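Local coordinates for protein cyanophage-like gp41-1 intein (Metagenome, PDB 6QAZ) that probably excises itself from a precursor protein and joins the flanking segments by a peptide bond, as split inteins do in protein splicing, at residues Y88-M93 / A121-T126; I23-L28 / L39-K44. All coordinates share one frame; numbering follows the deposited sequence. Where two conformers were deposited one is given.

Contact 2 (23-28 with 39-44) is complete by residue 44, well before contact 1 (88-93 with 121-126) begins at residue 88. Their centres are about 20 Å apart and their nearest atoms about 10 Å apart. Both reach the same antiparallel sheet: strand 34-41 of contact 2 and strand 86-89 of contact 1 each pair with the long, interrupted strand 93-113. The all-beta architecture is consistent with the HINT fold of inteins. Contact 1 joins this sheet to the hairpin of strands 118-121 and 124-127, which leads to the C-terminal residue, where the downstream splice junction of an intein lies, and so probably fastens that end; contact 2 folds a surface turn against strand 34-41.

Contact 1 of 2, residues Y88-M93 / A121-T126; sequences YVKEMM and ANDILT
Two backbone hydrogen bonds tie Tyr88 and Lys90 to Leu125 and Asp123, in the hairpin of strands 118-121 and 124-127. Leu125 N donates to Tyr88 O at 2.8 Å, nearly straight at 168°, while Lys90 N reaches Asp123 O at 2.9 Å, more bent at 146°. Between them lies the non-hydrogen-bonded antiparallel pair Val89-Ile124, whose CA atoms are 4.4 Å apart. A water extends the backbone connection beyond the Leu125-Tyr88 bond: it accepts from Tyr88 N at 2.8 Å and donates to Leu125 O. Val89 CA adds a C-H...O contact to Asp123 O at 3.3 Å.

This single bridge joins two hairpin ends. Asn122 and Asp123, both with positive phi, form the centre of a type I' turn from Ala121 to Ile124; on the other side, Met92 and Met93 oppose Val89 in a G1 bulge following a cis peptide between Lys90 and Glu91.

Tyr88 CB and Leu125 CB pack at 4.0 Å, and Val89 CG1 and Ile124 CG1 meet more loosely. With Leu125 CG opposite its backbone N (chi1 -168°), CD2 meets Met92 SD at 3.6 Å, the two side chains crossing at a slant. Bends at chi2 and chi3 of Met92 bring CE over one face of the Tyr88 ring, 3.6 Å above its plane and displaced toward the rim. Leu118, Tyr120 and Pro69 also touch Leu125. Lys90 NZ hydrogen-bonds to Gln12 OE1.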
ATOM      1  N   TYR A  88       1.182  -9.764   3.674  1.00 13.85           N
ATOM      2  CA  TYR A  88       1.540 -10.604   2.529  1.00 14.02           C
ATOM      3  C   TYR A  88       2.524  -9.861   1.656  1.00 14.29           C
ATOM      4  O   TYR A  88       2.325  -8.678   1.353  1.00 14.91           O
ATOM      5  CB  TYR A  88       0.294 -10.947   1.718  1.00 15.28           C
ATOM      6  CG  TYR A  88      -0.732 -11.764   2.463  1.00 15.83           C
ATOM      7  CD1 TYR A  88      -0.633 -13.138   2.540  1.00 17.78           C
ATOM      8  CD2 TYR A  88      -1.793 -11.157   3.112  1.00 16.76           C
ATOM      9  CE1 TYR A  88      -1.585 -13.882   3.226  1.00 18.82           C
ATOM     10  CE2 TYR A  88      -2.746 -11.879   3.806  1.00 18.98           C
ATOM     11  CZ  TYR A  88      -2.647 -13.252   3.863  1.00 20.21           C
ATOM     12  OH  TYR A  88      -3.568 -13.951   4.605  1.00 23.39           O
ATOM     13  N   VAL A  89       3.545 -10.572   1.194  1.00 15.16           N
ATOM     14  CA  VAL A  89       4.510 -10.023   0.232  1.00 15.00           C
ATOM     15  C   VAL A  89       4.398 -10.819  -1.045  1.00 15.38           C
ATOM     16  O   VAL A  89       3.822 -11.893  -1.093  1.00 19.57           O
ATOM     17  CB  VAL A  89       5.946 -10.009   0.771  1.00 16.18           C
ATOM     18  CG1 VAL A  89       6.014  -9.189   2.032  1.00 16.74           C
ATOM     19  CG2 VAL A  89       6.542 -11.388   0.933  1.00 18.46           C
ATOM     20  N   LYS A  90       4.968 -10.307  -2.104  1.00 17.16           N
ATOM     21  CA  LYS A  90       4.814 -10.999  -3.390  1.00 20.20           C
ATOM     22  C   LYS A  90       5.477 -12.358  -3.253  1.00 22.77           C
ATOM     23  O   LYS A  90       6.581 -12.444  -2.770  1.00 25.68           O
ATOM     24  CB  LYS A  90       5.320 -10.155  -4.547  1.00 25.69           C
ATOM     25  CG  LYS A  90       4.945 -10.663  -5.928  1.00 28.20           C
ATOM     26  CD  LYS A  90       5.373  -9.711  -7.051  1.00 32.31           C
ATOM     27  CE  LYS A  90       5.405 -10.395  -8.397  1.00 39.14           C
ATOM     28  NZ  LYS A  90       6.117  -9.567  -9.395  1.00 43.03           N
ATOM     29  N   GLU A  91       4.901 -13.478  -3.695  1.00 26.77           N
ATOM     30  CA  GLU A  91       3.525 -13.821  -3.992  1.00 27.15           C
ATOM     31  C   GLU A  91       2.889 -14.579  -2.812  1.00 26.80           C
ATOM     32  O   GLU A  91       3.092 -15.821  -2.576  1.00 28.70           O
ATOM     33  CB  GLU A  91       3.438 -14.759  -5.187  1.00 30.06           C
ATOM     34  CG  GLU A  91       2.086 -14.733  -5.875  0.50 28.54           C
ATOM     35  CD  GLU A  91       1.675 -13.335  -6.324  0.50 26.69           C
ATOM     36  OE1 GLU A  91       2.414 -12.716  -7.076  0.50 36.37           O
ATOM     37  OE2 GLU A  91       0.664 -12.878  -5.882  0.50 22.91           O
ATOM     38  N   MET A  92       2.005 -13.863  -2.177  1.00 24.95           N
ATOM     39  CA  MET A  92       1.193 -14.253  -1.016  1.00 22.22           C
ATOM     40  C   MET A  92       2.013 -14.988   0.041  1.00 20.55           C
ATOM     41  O   MET A  92       1.502 -15.902   0.628  1.00 24.33           O
ATOM     42  CB  MET A  92       0.003 -15.067  -1.500  1.00 23.80           C
ATOM     43  CG  MET A  92      -0.947 -14.258  -2.356  1.00 24.37           C
ATOM     44  SD  MET A  92      -1.592 -12.870  -1.471  1.00 25.55           S
ATOM     45  CE  MET A  92      -2.737 -13.594  -0.310  1.00 32.88           C
ATOM     46  N   MET A  93       3.205 -14.499   0.345  1.00 20.56           N
ATOM     47  CA  MET A  93       4.026 -15.059   1.445  1.00 20.98           C
ATOM     48  C   MET A  93       3.823 -14.220   2.717  1.00 16.58           C
ATOM     49  O   MET A  93       3.947 -13.021   2.603  1.00 18.68           O
ATOM     50  CB  MET A  93       5.521 -15.068   1.084  0.51 20.39           C
ATOM     51  CG  MET A  93       5.829 -15.883  -0.148  0.51 24.89           C
ATOM     52  SD  MET A  93       5.475 -17.650   0.037  0.51 36.15           S
ATOM     53  CE  MET A  93       6.804 -18.113   1.146  0.51 37.10           C
ATOM     54  N   ALA A 121       2.681  -2.984  -3.430  1.00 13.12           N
ATOM     55  CA  ALA A 121       3.291  -1.663  -3.214  1.00 12.99           C
ATOM     56  C   ALA A 121       4.619  -1.928  -2.529  1.00 12.86           C
ATOM     57  O   ALA A 121       4.628  -2.475  -1.415  1.00 13.10           O
ATOM     58  CB  ALA A 121       2.364  -0.811  -2.386  1.00 13.54           C
ATOM     59  N   ASN A 122       5.720  -1.638  -3.193  1.00 13.21           N
ATOM     60  CA  ASN A 122       7.053  -2.082  -2.685  1.00 13.44           C
ATOM     61  C   ASN A 122       7.035  -3.587  -2.387  1.00 13.71           C
ATOM     62  O   ASN A 122       7.670  -4.045  -1.428  1.00 14.48           O
ATOM     63  CB  ASN A 122       7.489  -1.285  -1.483  1.00 14.09           C
ATOM     64  CG  ASN A 122       7.574   0.190  -1.743  1.00 13.57           C
ATOM     65  OD1 ASN A 122       7.714   0.646  -2.877  1.00 14.53           O
ATOM     66  ND2 ASN A 122       7.522   0.956  -0.700  1.00 20.26           N
ATOM     67  N   ASP A 123       6.316  -4.356  -3.195  1.00 13.55           N
ATOM     68  CA  ASP A 123       6.246  -5.826  -3.075  1.00 13.84           C
ATOM     69  C   ASP A 123       5.463  -6.282  -1.841  1.00 13.45           C
ATOM     70  O   ASP A 123       5.487  -7.468  -1.530  1.00 15.81           O
ATOM     71  CB  ASP A 123       7.601  -6.497  -3.150  1.00 15.68           C
ATOM     72  CG  ASP A 123       8.293  -6.333  -4.461  1.00 20.32           C
ATOM     73  OD1 ASP A 123       7.611  -6.403  -5.472  1.00 22.72           O
ATOM     74  OD2 ASP A 123       9.535  -6.210  -4.472  1.00 24.28           O
ATOM     75  N   ILE A 124       4.724  -5.377  -1.200  1.00 13.20           N
ATOM     76  CA  ILE A 124       3.828  -5.687  -0.075  1.00 12.90           C
ATOM     77  C   ILE A 124       2.401  -5.578  -0.597  1.00 12.78           C
ATOM     78  O   ILE A 124       2.037  -4.579  -1.191  1.00 13.20           O
ATOM     79  CB  ILE A 124       4.051  -4.714   1.093  1.00 12.66           C
ATOM     80  CG1 ILE A 124       5.501  -4.767   1.582  1.00 13.24           C
ATOM     81  CG2 ILE A 124       3.063  -4.996   2.205  1.00 13.70           C
ATOM     82  CD1 ILE A 124       5.845  -3.731   2.617  1.00 14.27           C
ATOM     83  N   LEU A 125       1.571  -6.588  -0.342  1.00 12.90           N
ATOM     84  CA  LEU A 125       0.176  -6.511  -0.793  1.00 13.08           C
ATOM     85  C   LEU A 125      -0.562  -5.499   0.065  1.00 12.83           C
ATOM     86  O   LEU A 125      -0.592  -5.585   1.310  1.00 13.47           O
ATOM     87  CB  LEU A 125      -0.469  -7.882  -0.704  1.00 13.39           C
ATOM     88  CG  LEU A 125      -1.815  -8.001  -1.411  1.00 13.65           C
ATOM     89  CD1 LEU A 125      -1.721  -7.784  -2.914  1.00 14.58           C
ATOM     90  CD2 LEU A 125      -2.397  -9.384  -1.135  1.00 15.34           C
ATOM     91  N   THR A 126      -1.175  -4.522  -0.578  1.00 13.06           N
ATOM     92  CA  THR A 126      -1.903  -3.466   0.116  1.00 13.19           C
ATOM     93  C   THR A 126      -3.265  -3.271  -0.519  1.00 13.25           C
ATOM     94  O   THR A 126      -3.508  -3.703  -1.652  1.00 14.21           O
ATOM     95  CB  THR A 126      -1.085  -2.179   0.175  1.00 13.06           C
ATOM     96  OG1 THR A 126      -1.638  -1.313   1.173  1.00 14.28           O
ATOM     97  CG2 THR A 126      -1.060  -1.410  -1.119  1.00 13.96           C
TER
HETATM   98  O   HOH W   1      -0.665  -7.643   3.220  1.00 14.88           O

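Contact 2 of 2, residues I23-L28 / L39-K44; sequences IQVGDL and LNVFPK
Val25 and Val41 face each other through their CG2 methyls, 4.2 Å apart. Val25 sits in a type II turn from Gln24 to Asp27, in the loop before strand 28-31, and Val41 lies on strand 34-41, part of the intein's large antiparallel sheet. Their first side-chain bonds differ in direction: that of Val41 points toward the turn, whereas that of Val25 points neither at the strand nor away from it. In Val41, CG2 lies opposite the carbonyl carbon (chi1 179°) and is carried over the turn backbone, 3.8 Å from Ile23 O and 3.9 Å from Val25 N. Val25 CG2, in the conformer described, rests against the strand backbone, 3.8 Å from Leu39 O. Ile23 CG2 approaches Val41 CG2 at 4.4 Å.

No hydrogen bond crosses between the two segments. The turn is nevertheless joined to strand 34-41 by backbone bonds of Gly26 and Asp27 to Val38. At its other edge the strand forms a classic bulge, with Leu39 and Asn40 both opposite Glu112. Asp27 OD1 forms a salt bridge with Lys18 NZ, while in the conformer described the other carboxylate oxygen, OD2, accepts Gln24 N through its anti lone pair at 2.8 Å.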
ATOM      1  N   ILE A  23       1.242   7.456 -11.372  1.00 14.63           N
ATOM      2  CA  ILE A  23       0.126   6.614 -11.855  1.00 14.90           C
ATOM      3  C   ILE A  23      -1.010   7.522 -12.327  1.00 15.38           C
ATOM      4  O   ILE A  23      -1.298   8.567 -11.729  1.00 17.03           O
ATOM      5  CB  ILE A  23      -0.301   5.654 -10.744  1.00 15.27           C
ATOM      6  CG1 ILE A  23       0.704   4.522 -10.594  1.00 15.84           C
ATOM      7  CG2 ILE A  23      -1.737   5.149 -10.928  1.00 17.42           C
ATOM      8  CD1 ILE A  23       0.668   3.502 -11.695  1.00 16.95           C
ATOM      9  N   GLN A  24      -1.659   7.077 -13.389  1.00 15.75           N
ATOM     10  CA  GLN A  24      -2.811   7.794 -13.963  1.00 16.84           C
ATOM     11  C   GLN A  24      -3.973   6.834 -14.125  1.00 15.82           C
ATOM     12  O   GLN A  24      -3.793   5.601 -14.203  1.00 15.82           O
ATOM     13  CB  GLN A  24      -2.396   8.521 -15.225  0.50 19.56           C
ATOM     14  CG  GLN A  24      -1.981   7.592 -16.312  0.50 21.74           C
ATOM     15  CD  GLN A  24      -1.341   8.441 -17.383  0.50 23.70           C
ATOM     16  OE1 GLN A  24      -0.135   8.405 -17.600  0.50 27.39           O
ATOM     17  NE2 GLN A  24      -2.158   9.256 -18.011  0.50 21.52           N
ATOM     18  N   VAL A  25      -5.159   7.384 -14.194  1.00 16.23           N
ATOM     19  CA  VAL A  25      -6.346   6.582 -14.505  1.00 16.57           C
ATOM     20  C   VAL A  25      -6.094   5.839 -15.803  1.00 17.37           C
ATOM     21  O   VAL A  25      -5.576   6.399 -16.776  1.00 17.81           O
ATOM     22  CB  VAL A  25      -7.594   7.460 -14.597  0.80 19.56           C
ATOM     23  CG1 VAL A  25      -8.786   6.685 -15.163  0.80 24.05           C
ATOM     24  CG2 VAL A  25      -7.930   8.122 -13.267  0.80 20.47           C
ATOM     25  N   GLY A  26      -6.472   4.565 -15.799  1.00 17.38           N
ATOM     26  CA  GLY A  26      -6.262   3.666 -16.937  1.00 19.09           C
ATOM     27  C   GLY A  26      -5.009   2.833 -16.844  1.00 18.13           C
ATOM     28  O   GLY A  26      -4.918   1.841 -17.575  1.00 21.29           O
ATOM     29  N   ASP A  27      -4.055   3.199 -15.991  1.00 16.48           N
ATOM     30  CA  ASP A  27      -2.913   2.304 -15.729  1.00 16.18           C
ATOM     31  C   ASP A  27      -3.427   0.987 -15.153  1.00 15.10           C
ATOM     32  O   ASP A  27      -4.529   0.899 -14.616  1.00 15.85           O
ATOM     33  CB  ASP A  27      -1.920   2.896 -14.729  0.54 16.05           C
ATOM     34  CG  ASP A  27      -0.752   3.710 -15.277  0.54 17.65           C
ATOM     35  OD1 ASP A  27      -0.028   3.214 -16.151  0.54 20.73           O
ATOM     36  OD2 ASP A  27      -0.592   4.876 -14.824  0.54 17.92           O
ATOM     37  N   LEU A  28      -2.601  -0.030 -15.268  1.00 15.41           N
ATOM     38  CA  LEU A  28      -2.840  -1.361 -14.698  1.00 15.22           C
ATOM     39  C   LEU A  28      -1.766  -1.643 -13.648  1.00 14.65           C
ATOM     40  O   LEU A  28      -0.583  -1.428 -13.953  1.00 15.83           O
ATOM     41  CB  LEU A  28      -2.791  -2.391 -15.823  1.00 15.85           C
ATOM     42  CG  LEU A  28      -4.013  -2.410 -16.747  1.00 17.18           C
ATOM     43  CD1 LEU A  28      -3.702  -3.143 -18.020  1.00 21.02           C
ATOM     44  CD2 LEU A  28      -5.229  -3.020 -16.056  1.00 19.00           C
ATOM     45  N   LEU A  39      -8.892   3.213 -11.499  1.00 14.66           N
ATOM     46  CA  LEU A  39     -10.169   3.851 -11.792  1.00 15.51           C
ATOM     47  C   LEU A  39     -10.190   5.305 -11.349  1.00 15.94           C
ATOM     48  O   LEU A  39     -10.923   6.111 -11.924  1.00 17.62           O
ATOM     49  CB  LEU A  39     -11.298   3.096 -11.093  1.00 16.46           C
ATOM     50  CG  LEU A  39     -11.446   1.634 -11.471  1.00 18.03           C
ATOM     51  CD1 LEU A  39     -12.565   0.991 -10.720  1.00 19.80           C
ATOM     52  CD2 LEU A  39     -11.637   1.489 -12.954  1.00 21.27           C
ATOM     53  N   ASN A  40      -9.428   5.642 -10.307  1.00 15.10           N
ATOM     54  CA  ASN A  40      -9.398   7.019  -9.767  1.00 15.79           C
ATOM     55  C   ASN A  40      -8.016   7.288  -9.237  1.00 14.92           C
ATOM     56  O   ASN A  40      -7.387   6.412  -8.639  1.00 15.16           O
ATOM     57  CB  ASN A  40     -10.366   7.232  -8.607  1.00 17.52           C
ATOM     58  CG  ASN A  40     -11.788   6.879  -8.914  1.00 18.51           C
ATOM     59  OD1 ASN A  40     -12.145   5.691  -8.913  1.00 19.16           O
ATOM     60  ND2 ASN A  40     -12.569   7.901  -9.187  1.00 22.45           N
ATOM     61  N   VAL A  41      -7.594   8.523  -9.412  1.00 14.89           N
ATOM     62  CA  VAL A  41      -6.445   9.089  -8.682  1.00 14.83           C
ATOM     63  C   VAL A  41      -7.021  10.260  -7.903  1.00 14.55           C
ATOM     64  O   VAL A  41      -7.391  11.285  -8.491  1.00 15.77           O
ATOM     65  CB  VAL A  41      -5.278   9.464  -9.580  1.00 15.89           C
ATOM     66  CG1 VAL A  41      -4.156  10.045  -8.756  1.00 17.54           C
ATOM     67  CG2 VAL A  41      -4.817   8.286 -10.405  1.00 16.59           C
ATOM     68  N   PHE A  42      -7.187  10.064  -6.605  1.00 15.15           N
ATOM     69  CA  PHE A  42      -7.810  11.084  -5.756  1.00 15.66           C
ATOM     70  C   PHE A  42      -6.801  12.189  -5.540  1.00 15.62           C
ATOM     71  O   PHE A  42      -5.615  12.032  -5.800  1.00 16.43           O
ATOM     72  CB  PHE A  42      -8.288  10.457  -4.448  1.00 15.44           C
ATOM     73  CG  PHE A  42      -9.285   9.340  -4.653  1.00 14.29           C
ATOM     74  CD1 PHE A  42     -10.567   9.594  -5.128  1.00 15.91           C
ATOM     75  CD2 PHE A  42      -8.947   8.030  -4.351  1.00 14.49           C
ATOM     76  CE1 PHE A  42     -11.466   8.550  -5.307  1.00 16.06           C
ATOM     77  CE2 PHE A  42      -9.864   7.012  -4.527  1.00 14.79           C
ATOM     78  CZ  PHE A  42     -11.104   7.273  -5.011  1.00 15.43           C
ATOM     79  N   PRO A  43      -7.221  13.361  -5.036  1.00 16.21           N
ATOM     80  CA  PRO A  43      -6.255  14.435  -4.836  1.00 16.70           C
ATOM     81  C   PRO A  43      -5.168  14.057  -3.846  1.00 16.70           C
ATOM     82  O   PRO A  43      -5.416  13.370  -2.869  1.00 17.26           O
ATOM     83  CB  PRO A  43      -7.099  15.588  -4.308  1.00 18.17           C
ATOM     84  CG  PRO A  43      -8.470  15.302  -4.839  1.00 19.68           C
ATOM     85  CD  PRO A  43      -8.597  13.800  -4.810  1.00 17.08           C
ATOM     86  N   LYS A  44      -3.973  14.538  -4.123  1.00 17.75           N
ATOM     87  CA  LYS A  44      -2.875  14.451  -3.162  1.00 18.19           C
ATOM     88  C   LYS A  44      -3.318  15.168  -1.885  1.00 20.21           C
ATOM     89  O   LYS A  44      -4.016  16.149  -1.937  1.00 23.41           O
ATOM     90  CB  LYS A  44      -1.626  15.228  -3.579  0.57 24.45           C
ATOM     91  CG  LYS A  44      -0.517  14.440  -4.241  0.57 30.38           C
ATOM     92  CD  LYS A  44       0.443  15.305  -5.025  0.57 34.77           C
ATOM     93  CE  LYS A  44       0.837  16.613  -4.364  0.57 36.15           C
ATOM     94  NZ  LYS A  44       1.914  17.314  -5.102  0.57 43.22           N
TER